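Local coordinates for protein putative phosphatase/phosphodiesterase MPN_349 (Mycoplasma pneumoniae M129, PDB 1T71) that probably hydrolyses phosphate esters, perhaps 2',3'-cyclic nucleotides, at a two-iron site of the calcineurin-like metallophosphoesterase type, at residues D36-N44 / G63-H72; F9-G18 / D203-F211. All coordinates share one frame; numbering follows the deposited sequence.

Contact 1: residues D36-N44 / G63-H72. With FE (Fe (III) ion), chain B; FE (Fe (III) ion), chain C.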
# COMPACT_ATOMS: atom_id res chain seq x y z
N ASP A 36 -6.81 11.74 11.46
CA ASP A 36 -7.28 12.88 10.69
C ASP A 36 -7.39 12.47 9.23
O ASP A 36 -8.25 12.96 8.50
CB ASP A 36 -6.28 14.04 10.79
CG ASP A 36 -6.19 14.61 12.19
OD1 ASP A 36 -7.22 15.11 12.70
OD2 ASP A 36 -5.09 14.55 12.79
N LEU A 37 -6.51 11.56 8.81
CA LEU A 37 -6.47 11.11 7.42
C LEU A 37 -6.23 9.61 7.28
O LEU A 37 -5.52 9.01 8.09
CB LEU A 37 -5.38 11.88 6.69
CG LEU A 37 -5.57 13.39 6.59
CD1 LEU A 37 -4.27 14.06 6.18
CD2 LEU A 37 -6.68 13.70 5.59
N VAL A 38 -6.80 9.02 6.24
CA VAL A 38 -6.66 7.60 5.96
C VAL A 38 -6.12 7.41 4.54
O VAL A 38 -6.70 7.91 3.57
CB VAL A 38 -8.01 6.85 6.09
CG1 VAL A 38 -7.85 5.38 5.70
CG2 VAL A 38 -8.54 6.97 7.51
N ILE A 39 -5.01 6.70 4.43
CA ILE A 39 -4.38 6.44 3.14
C ILE A 39 -4.28 4.92 2.98
O ILE A 39 -3.99 4.20 3.94
CB ILE A 39 -2.95 7.03 3.11
CG1 ILE A 39 -2.98 8.48 3.59
CG2 ILE A 39 -2.37 6.94 1.69
CD1 ILE A 39 -1.61 9.11 3.74
N VAL A 40 -4.53 4.43 1.77
CA VAL A 40 -4.43 2.99 1.54
C VAL A 40 -3.88 2.68 0.16
O VAL A 40 -4.05 3.45 -0.78
CB VAL A 40 -5.80 2.28 1.69
CG1 VAL A 40 -6.53 2.81 2.92
CG2 VAL A 40 -6.64 2.46 0.43
N ASN A 41 -3.19 1.56 0.06
CA ASN A 41 -2.67 1.10 -1.22
C ASN A 41 -3.80 0.17 -1.66
O ASN A 41 -4.15 -0.76 -0.94
CB ASN A 41 -1.37 0.31 -1.03
CG ASN A 41 -0.81 -0.20 -2.34
OD1 ASN A 41 -1.49 -0.90 -3.08
ND2 ASN A 41 0.45 0.14 -2.63
N ALA A 42 -4.37 0.43 -2.83
CA ALA A 42 -5.50 -0.37 -3.33
C ALA A 42 -5.20 -1.13 -4.62
O ALA A 42 -6.12 -1.48 -5.36
CB ALA A 42 -6.71 0.55 -3.54
N GLU A 43 -3.93 -1.42 -4.86
CA GLU A 43 -3.53 -2.10 -6.08
C GLU A 43 -4.12 -3.48 -6.38
O GLU A 43 -4.04 -3.94 -7.52
CB GLU A 43 -2.00 -2.20 -6.15
CG GLU A 43 -1.43 -3.38 -5.40
CD GLU A 43 -0.32 -4.06 -6.17
OE1 GLU A 43 0.12 -5.14 -5.73
OE2 GLU A 43 0.10 -3.53 -7.22
N ASN A 44 -4.69 -4.15 -5.38
CA ASN A 44 -5.29 -5.48 -5.58
C ASN A 44 -6.80 -5.50 -5.31
O ASN A 44 -7.40 -6.56 -5.21
CB ASN A 44 -4.63 -6.50 -4.64
CG ASN A 44 -3.17 -6.76 -4.97
OD1 ASN A 44 -2.86 -7.42 -5.96
ND2 ASN A 44 -2.27 -6.22 -4.16
N GLY A 63 -14.44 5.58 3.85
CA GLY A 63 -13.64 6.43 4.70
C GLY A 63 -12.22 6.70 4.24
O GLY A 63 -11.49 7.45 4.88
N VAL A 64 -11.81 6.10 3.12
CA VAL A 64 -10.45 6.32 2.63
C VAL A 64 -10.32 7.72 2.03
O VAL A 64 -11.17 8.14 1.25
CB VAL A 64 -10.08 5.27 1.56
CG1 VAL A 64 -8.71 5.58 0.98
CG2 VAL A 64 -10.11 3.88 2.18
N ASN A 65 -9.25 8.42 2.39
CA ASN A 65 -9.02 9.77 1.87
C ASN A 65 -8.08 9.82 0.68
O ASN A 65 -8.31 10.57 -0.27
CB ASN A 65 -8.45 10.67 2.96
CG ASN A 65 -9.40 10.85 4.11
OD1 ASN A 65 -10.53 11.30 3.93
ND2 ASN A 65 -8.95 10.51 5.31
N TYR A 66 -7.02 9.02 0.72
CA TYR A 66 -6.05 8.99 -0.37
C TYR A 66 -5.65 7.56 -0.73
O TYR A 66 -5.71 6.66 0.10
CB TYR A 66 -4.83 9.82 0.01
CG TYR A 66 -5.13 11.30 0.12
CD1 TYR A 66 -5.20 12.10 -1.02
CD2 TYR A 66 -5.38 11.89 1.36
CE1 TYR A 66 -5.53 13.45 -0.94
CE2 TYR A 66 -5.72 13.25 1.45
CZ TYR A 66 -5.78 14.02 0.30
OH TYR A 66 -6.12 15.35 0.36
N ILE A 67 -5.24 7.36 -1.98
CA ILE A 67 -4.88 6.04 -2.45
C ILE A 67 -3.54 5.97 -3.19
O ILE A 67 -3.23 6.84 -4.01
CB ILE A 67 -5.98 5.51 -3.40
CG1 ILE A 67 -7.25 5.18 -2.61
CG2 ILE A 67 -5.50 4.30 -4.15
CD1 ILE A 67 -8.39 4.68 -3.48
N THR A 68 -2.76 4.94 -2.88
CA THR A 68 -1.47 4.72 -3.55
C THR A 68 -1.63 3.37 -4.26
O THR A 68 -2.51 2.58 -3.89
CB THR A 68 -0.28 4.67 -2.55
OG1 THR A 68 -0.51 3.67 -1.56
CG2 THR A 68 -0.12 6.02 -1.87
N MET A 69 -0.80 3.09 -5.27
CA MET A 69 -0.92 1.83 -6.01
C MET A 69 0.36 1.01 -6.13
O MET A 69 1.21 1.04 -5.24
CB MET A 69 -1.51 2.12 -7.40
CG MET A 69 -2.90 2.74 -7.38
SD MET A 69 -4.24 1.56 -7.02
CE MET A 69 -4.38 1.73 -5.43
N GLY A 70 0.49 0.27 -7.23
CA GLY A 70 1.67 -0.57 -7.41
C GLY A 70 1.86 -1.15 -8.79
O GLY A 70 1.70 -0.46 -9.80
N ASN A 71 2.21 -2.43 -8.86
CA ASN A 71 2.44 -3.04 -10.16
C ASN A 71 1.19 -3.42 -10.93
O ASN A 71 1.23 -3.56 -12.14
CB ASN A 71 3.39 -4.24 -10.02
CG ASN A 71 2.94 -5.22 -8.96
OD1 ASN A 71 2.74 -4.85 -7.81
ND2 ASN A 71 2.78 -6.48 -9.35
N HIS A 72 0.07 -3.56 -10.24
CA HIS A 72 -1.18 -3.91 -10.90
C HIS A 72 -2.09 -2.70 -11.08
O HIS A 72 -3.30 -2.83 -11.25
CB HIS A 72 -1.90 -5.01 -10.12
CG HIS A 72 -1.28 -6.36 -10.28
ND1 HIS A 72 -0.88 -7.13 -9.21
CD2 HIS A 72 -0.98 -7.07 -11.40
CE1 HIS A 72 -0.36 -8.26 -9.67
NE2 HIS A 72 -0.42 -8.25 -10.99
FE FE B . -0.17 -6.24 -3.88
FE FE C . 2.28 -5.67 -5.80
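The parallel strands of a beta-alpha-beta unit, 37-41 and 66-68, joined through helix 53-62, run into a di-iron site where Glu43 meets Asn71 and His72. Their pairing begins at Val38, whose carbonyl O is gripped twice, by Asn65 N at 2.9 Å and by Tyr66 N. The register continues as Val40 N bonds to Tyr66 O and Thr68 N to Val40 O, and it ends with Ala42 N on Thr68 O.

On one face Val40 and Val64 reach toward each other tip to tip, CG2 to CG1 at 3.8 Å, with Ile67 beside them. On the other face lie Ile39, Tyr66, Asn41 and Thr68; the last two hydrogen-bond Asp156 of strand 152-158, by ND2 and OG1. With CG anti to the backbone N (chi1 179°), Asn41 also folds its OD1 back to accept from Glu43 N at 3.1 Å. This Asx turn lies where the strand ends, just before Glu43.

The chain of Glu43 bends at chi2, and its two oxygens divide the work. OE1 bridges the irons of chains B and C, at 2.2 Å from each. OE2 receives His72 N at 3.0 Å on its syn side but well out of the carboxylate plane, almost straight at the hydrogen (169°), an anchor that restricts rotation of the group. Asn71 OD1 binds the iron of chain C at 2.2 Å, its amide turned 47° from that carboxylate, while Asn44 ND2, as modelled, binds the iron of chain B. His183 also binds the chain C iron, and His158 belongs to the same site. His72, next after Asn71, is probably the proton donor, as in relatives. Metal ligands carried on loops at the C-terminal ends of parallel strands are characteristic of the calcineurin-like metallophosphoesterase fold.

Contact 2: residues F9-G18 / D203-F211; sequences FLGDVYGKAG and DVGMCGPGF. With FE (Fe (III) ion), chain B.
A short, buried and weakly bonded parallel pairing of 12-13 with 206-207 brings together parts of the chain far apart in sequence, where strand 6-10 gives way to the loop bearing Asp12 and then to helix 15-23. Two backbone bonds define it. Cys207 N donates to Asp12 O at 2.7 Å, nearly straight at the hydrogen but from above the carbonyl plane. Tyr14 N returns a short bond to Cys207 O, which also lies against the CA of Gly18 in the first turn of the helix. Gly11 fits just as closely, its CA 3.2 Å from Gly205 O.

Side chains pack at both ends of the pairing. Val204 crosses Phe9 at about a right angle, its CG2 4.0 Å from ring atom CD1, and lays CG1 on Gly11 N. At the other end the Tyr14 ring, placed with CG anti to the backbone N (chi1 -167°), is approached obliquely by Met206 SD, 4.6 Å from the ring centroid, in a Met-aromatic contact. Pro209 crosses the same ring, CD to CD1 at 3.6 Å, and also packs on the methyl of Ala17.

Asp12 divides its carboxylate between metal and water. OD2 binds the iron of chain B at 2.2 Å and accepts from His158 NE2; OD1 lies 3.2 Å from a water that also approaches Asp203 OD1. That Asp203 oxygen further takes Gly205 N on its anti lone pair, forming an Asx turn. An aspartate just beyond the first core strand, serving as a ligand of the dinuclear centre, is a hallmark of metallophosphoesterases.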
# COMPACT_ATOMS: atom_id res chain seq x y z
N PHE A 9 -2.30 4.36 7.71
CA PHE A 9 -1.94 3.85 6.39
C PHE A 9 -2.19 2.34 6.34
O PHE A 9 -1.64 1.59 7.15
CB PHE A 9 -0.46 4.14 6.09
CG PHE A 9 -0.03 3.73 4.71
CD1 PHE A 9 0.13 2.39 4.39
CD2 PHE A 9 0.15 4.69 3.72
CE1 PHE A 9 0.47 2.01 3.08
CE2 PHE A 9 0.48 4.32 2.42
CZ PHE A 9 0.64 2.97 2.10
N LEU A 10 -3.04 1.91 5.41
CA LEU A 10 -3.37 0.49 5.28
C LEU A 10 -2.71 -0.12 4.05
O LEU A 10 -2.63 0.51 2.99
CB LEU A 10 -4.89 0.30 5.19
CG LEU A 10 -5.74 0.92 6.31
CD1 LEU A 10 -7.17 0.40 6.21
CD2 LEU A 10 -5.16 0.56 7.67
N GLY A 11 -2.24 -1.36 4.19
CA GLY A 11 -1.57 -2.05 3.10
C GLY A 11 -2.50 -2.58 2.01
O GLY A 11 -3.72 -2.53 2.14
N ASP A 12 -1.89 -3.08 0.94
CA ASP A 12 -2.59 -3.61 -0.23
C ASP A 12 -3.99 -4.17 0.02
O ASP A 12 -4.14 -5.20 0.67
CB ASP A 12 -1.75 -4.71 -0.90
CG ASP A 12 -0.40 -4.21 -1.36
OD1 ASP A 12 0.29 -3.52 -0.56
OD2 ASP A 12 -0.01 -4.52 -2.51
N VAL A 13 -4.99 -3.48 -0.53
CA VAL A 13 -6.38 -3.91 -0.42
C VAL A 13 -6.54 -5.04 -1.43
O VAL A 13 -6.26 -4.86 -2.62
CB VAL A 13 -7.36 -2.78 -0.78
CG1 VAL A 13 -8.79 -3.30 -0.76
CG2 VAL A 13 -7.22 -1.64 0.21
N TYR A 14 -7.00 -6.20 -0.98
CA TYR A 14 -7.11 -7.35 -1.88
C TYR A 14 -8.49 -8.02 -1.91
O TYR A 14 -8.91 -8.67 -0.95
CB TYR A 14 -6.03 -8.37 -1.47
CG TYR A 14 -5.78 -9.50 -2.44
CD1 TYR A 14 -6.77 -10.44 -2.74
CD2 TYR A 14 -4.53 -9.66 -3.03
CE1 TYR A 14 -6.52 -11.51 -3.62
CE2 TYR A 14 -4.26 -10.71 -3.91
CZ TYR A 14 -5.26 -11.63 -4.20
OH TYR A 14 -4.99 -12.67 -5.06
N GLY A 15 -9.19 -7.83 -3.03
CA GLY A 15 -10.49 -8.44 -3.22
C GLY A 15 -11.63 -8.04 -2.29
O GLY A 15 -11.55 -7.05 -1.56
N LYS A 16 -12.69 -8.83 -2.33
CA LYS A 16 -13.87 -8.58 -1.51
C LYS A 16 -13.53 -8.67 -0.03
O LYS A 16 -14.02 -7.89 0.78
CB LYS A 16 -14.97 -9.59 -1.85
CG LYS A 16 -16.29 -9.33 -1.14
CD LYS A 16 -17.35 -10.38 -1.48
CE LYS A 16 -17.57 -10.51 -2.99
NZ LYS A 16 -18.02 -9.24 -3.66
N ALA A 17 -12.68 -9.63 0.33
CA ALA A 17 -12.31 -9.80 1.72
C ALA A 17 -11.63 -8.55 2.27
O ALA A 17 -11.90 -8.12 3.38
CB ALA A 17 -11.40 -11.00 1.88
N GLY A 18 -10.74 -7.96 1.48
CA GLY A 18 -10.06 -6.77 1.94
C GLY A 18 -11.04 -5.62 2.04
O GLY A 18 -11.04 -4.87 3.02
N ASP A 203 7.50 -3.72 5.31
CA ASP A 203 6.25 -4.00 4.61
C ASP A 203 5.04 -3.85 5.53
O ASP A 203 4.97 -4.46 6.60
CB ASP A 203 6.25 -5.41 3.98
CG ASP A 203 5.28 -5.52 2.81
OD1 ASP A 203 4.06 -5.26 3.02
OD2 ASP A 203 5.72 -5.85 1.69
N VAL A 204 4.08 -3.03 5.11
CA VAL A 204 2.87 -2.80 5.90
C VAL A 204 1.99 -4.04 5.97
O VAL A 204 1.33 -4.30 6.97
CB VAL A 204 2.04 -1.65 5.29
CG1 VAL A 204 0.73 -1.48 6.08
CG2 VAL A 204 2.84 -0.36 5.30
N GLY A 205 2.00 -4.83 4.90
CA GLY A 205 1.16 -6.01 4.89
C GLY A 205 -0.01 -5.82 3.95
O GLY A 205 -0.06 -4.84 3.19
N MET A 206 -0.98 -6.72 4.02
CA MET A 206 -2.14 -6.69 3.14
C MET A 206 -3.48 -6.62 3.88
O MET A 206 -3.60 -7.04 5.03
CB MET A 206 -2.11 -7.95 2.26
CG MET A 206 -3.40 -8.30 1.53
SD MET A 206 -3.34 -9.93 0.71
CE MET A 206 -3.31 -11.01 2.12
N CYS A 207 -4.48 -6.07 3.20
CA CYS A 207 -5.84 -6.01 3.72
C CYS A 207 -6.62 -6.87 2.72
O CYS A 207 -6.98 -6.40 1.64
CB CYS A 207 -6.38 -4.58 3.73
SG CYS A 207 -5.59 -3.47 4.94
N GLY A 208 -6.82 -8.14 3.07
CA GLY A 208 -7.53 -9.04 2.18
C GLY A 208 -7.76 -10.41 2.80
O GLY A 208 -7.94 -10.49 4.02
N PRO A 209 -7.78 -11.49 2.01
CA PRO A 209 -7.99 -12.84 2.55
C PRO A 209 -7.04 -13.13 3.71
O PRO A 209 -5.91 -12.63 3.73
CB PRO A 209 -7.73 -13.74 1.34
CG PRO A 209 -8.20 -12.88 0.20
CD PRO A 209 -7.60 -11.54 0.55
N GLY A 210 -7.50 -13.94 4.66
CA GLY A 210 -6.68 -14.26 5.82
C GLY A 210 -5.97 -15.60 5.80
O GLY A 210 -5.55 -16.10 4.75
N PHE A 211 -5.82 -16.21 6.98
CA PHE A 211 -5.15 -17.49 7.09
C PHE A 211 -5.94 -18.57 6.37
O PHE A 211 -7.10 -18.84 6.70
CB PHE A 211 -4.95 -17.87 8.56
CG PHE A 211 -3.88 -18.91 8.77
CD1 PHE A 211 -4.16 -20.25 8.55
CD2 PHE A 211 -2.59 -18.53 9.13
CE1 PHE A 211 -3.15 -21.22 8.68
CE2 PHE A 211 -1.58 -19.49 9.26
CZ PHE A 211 -1.87 -20.83 9.04
FE FE B . -0.17 -6.24 -3.88
O HOH W 1 2.21 -5.52 1.00

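Overall arrangement
Contact 1 and contact 2, with centres about 11 Å apart, meet along neighbouring parallel strands 37-41 and 6-10 and converge on one metal centre. Backbone bonds probably join them: Ile39 O lies 2.9 Å from Leu10 N, within the sheet, and Asn41 O is equally close to Val13 N, where the chains leave it for the metal-bearing loops. The iron of chain B is shared, Asp12 coming from contact 2 and Glu43 with Asn44 from contact 1; the iron of chain C lies 3.2 Å from it. The contacts illustrate how separate parts of the chain assemble a metal site: strand pairing places the loops side by side, and His158, His183 and His185 complete the iron-binding residues.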